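Local coordinates for mevalonate diphosphate decarboxylase (Legionella pneumophila, PDB 3LTO), which probably catalyses the ATP-dependent decarboxylation of mevalonate 5-diphosphate to isopentenyl diphosphate in isoprenoid synthesis, at residues Leu45-Thr50 and Phe87-Gly92. Residues are numbered along the deposited sequence; the frame is centred on the assembly and turned at random.
Sequences LEKLPT and FGYVGG
L48 and T50 pair with G92 through two backbone hydrogen bonds, a surface contact at the outer edge of the N-terminal, S5-like domain of this GHMP-type fold. It lies beside the antiparallel pairing of strands 31-47 and 93-99, where E46 bonds to L94. The L48-G92 bond continues that ladder, but G92 N turns to T50 and not L48, closing no regular pair. L48 N donates to G92 O at 2.9 Å, almost straight at 164°. The donor stands above the carbonyl plane. G92 N returns a bond to T50 O, also 2.9 Å, from a position tilted 29° out of that carbonyl plane. G92 thus uses both its N-H and its C=O here. It is buried. The CB of L48 rests against G92 O at 3.7 Å, while its side chain also touches L94. The loop 88-92 leaves helix 71-87 through a Schellman motif at G88. Y89 lies against F93 and L128. K47 crosses Y89 at about a right angle. With CG anti to the backbone N (chi1 -175°), K47 brings CD to 3.2 Å from Y89 OH. A water bonds Y89 OH at 2.6 Å and K47 NZ weakly at 3.4 Å.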
loop_
_atom_site.group_PDB
_atom_site.type_symbol
_atom_site.label_atom_id
_atom_site.label_comp_id
_atom_site.label_asym_id
_atom_site.label_seq_id
_atom_site.Cartn_x
_atom_site.Cartn_y
_atom_site.Cartn_z
ATOM N N LEU A 45 -2.551 -21.884 21.217
ATOM C CA LEU A 45 -3.467 -22.641 20.387
ATOM C C LEU A 45 -3.270 -24.119 20.634
ATOM O O LEU A 45 -2.142 -24.596 20.694
ATOM C CB LEU A 45 -3.233 -22.352 18.902
ATOM C CG LEU A 45 -3.639 -20.977 18.387
ATOM C CD1 LEU A 45 -3.243 -20.859 16.912
ATOM C CD2 LEU A 45 -5.147 -20.791 18.565
ATOM N N GLU A 46 -4.379 -24.830 20.789
ATOM C CA GLU A 46 -4.361 -26.269 20.987
ATOM C C GLU A 46 -5.348 -26.814 19.969
ATOM O O GLU A 46 -6.487 -26.349 19.883
ATOM C CB GLU A 46 -4.819 -26.653 22.397
ATOM C CG GLU A 46 -4.039 -25.978 23.510
ATOM C CD GLU A 46 -4.321 -26.580 24.878
ATOM O OE1 GLU A 46 -5.509 -26.761 25.223
ATOM O OE2 GLU A 46 -3.353 -26.862 25.614
ATOM N N LYS A 47 -4.910 -27.789 19.190
ATOM C CA LYS A 47 -5.772 -28.377 18.187
ATOM C C LYS A 47 -6.945 -29.111 18.846
ATOM O O LYS A 47 -6.784 -29.734 19.893
ATOM C CB LYS A 47 -4.945 -29.326 17.319
ATOM C CG LYS A 47 -5.695 -29.928 16.156
ATOM C CD LYS A 47 -4.731 -30.435 15.096
ATOM C CE LYS A 47 -3.767 -31.466 15.644
ATOM N NZ LYS A 47 -2.838 -31.927 14.572
ATOM N N LEU A 48 -8.131 -28.995 18.255
ATOM C CA LEU A 48 -9.318 -29.675 18.767
ATOM C C LEU A 48 -9.708 -30.733 17.735
ATOM O O LEU A 48 -9.318 -30.644 16.566
ATOM C CB LEU A 48 -10.475 -28.695 18.951
ATOM C CG LEU A 48 -10.368 -27.630 20.043
ATOM C CD1 LEU A 48 -11.483 -26.621 19.860
ATOM C CD2 LEU A 48 -10.454 -28.268 21.420
ATOM N N PRO A 49 -10.473 -31.755 18.151
ATOM C CA PRO A 49 -10.906 -32.828 17.245
ATOM C C PRO A 49 -11.922 -32.358 16.206
ATOM O O PRO A 49 -11.966 -32.877 15.087
ATOM C CB PRO A 49 -11.514 -33.865 18.192
ATOM C CG PRO A 49 -10.827 -33.592 19.507
ATOM C CD PRO A 49 -10.809 -32.087 19.548
ATOM N N THR A 50 -12.737 -31.379 16.590
ATOM C CA THR A 50 -13.770 -30.828 15.716
ATOM C C THR A 50 -13.208 -29.883 14.661
ATOM O O THR A 50 -11.998 -29.734 14.523
ATOM C CB THR A 50 -14.818 -30.046 16.528
ATOM O OG1 THR A 50 -15.822 -29.528 15.639
ATOM C CG2 THR A 50 -14.163 -28.882 17.259
ATOM N N PHE A 87 -4.130 -20.558 4.867
ATOM C CA PHE A 87 -3.229 -21.708 4.796
ATOM C C PHE A 87 -3.921 -22.940 4.219
ATOM O O PHE A 87 -3.283 -23.969 4.011
ATOM C CB PHE A 87 -2.690 -22.048 6.190
ATOM C CG PHE A 87 -1.571 -21.154 6.651
ATOM C CD1 PHE A 87 -0.243 -21.514 6.429
ATOM C CD2 PHE A 87 -1.843 -19.962 7.315
ATOM C CE1 PHE A 87 0.801 -20.701 6.867
ATOM C CE2 PHE A 87 -0.812 -19.142 7.757
ATOM C CZ PHE A 87 0.514 -19.511 7.534
ATOM N N GLY A 88 -5.224 -22.837 3.967
ATOM C CA GLY A 88 -5.969 -23.966 3.429
ATOM C C GLY A 88 -6.100 -25.109 4.423
ATOM O O GLY A 88 -6.120 -26.278 4.045
ATOM N N TYR A 89 -6.199 -24.768 5.704
ATOM C CA TYR A 89 -6.321 -25.765 6.756
ATOM C C TYR A 89 -7.766 -25.948 7.192
ATOM O O TYR A 89 -8.549 -24.999 7.196
ATOM C CB TYR A 89 -5.499 -25.343 7.971
ATOM C CG TYR A 89 -5.545 -26.317 9.124
ATOM C CD1 TYR A 89 -4.709 -27.431 9.150
ATOM C CD2 TYR A 89 -6.393 -26.104 10.210
ATOM C CE1 TYR A 89 -4.701 -28.304 10.225
ATOM C CE2 TYR A 89 -6.397 -26.985 11.309
ATOM C CZ TYR A 89 -5.543 -28.079 11.304
ATOM O OH TYR A 89 -5.506 -28.941 12.378
ATOM N N VAL A 90 -8.109 -27.175 7.571
ATOM C CA VAL A 90 -9.452 -27.479 8.040
ATOM C C VAL A 90 -9.320 -28.154 9.398
ATOM O O VAL A 90 -8.709 -29.214 9.509
ATOM C CB VAL A 90 -10.196 -28.433 7.078
ATOM C CG1 VAL A 90 -11.607 -28.723 7.621
ATOM C CG2 VAL A 90 -10.284 -27.810 5.682
ATOM N N GLY A 91 -9.883 -27.535 10.428
ATOM C CA GLY A 91 -9.803 -28.098 11.767
ATOM C C GLY A 91 -9.987 -26.993 12.787
ATOM O O GLY A 91 -9.650 -25.837 12.516
ATOM N N GLY A 92 -10.520 -27.335 13.956
ATOM C CA GLY A 92 -10.748 -26.330 14.982
ATOM C C GLY A 92 -9.621 -26.220 15.989
ATOM O O GLY A 92 -8.797 -27.124 16.114
HETATM O O HOH W 1 -4.783 -31.401 11.849
#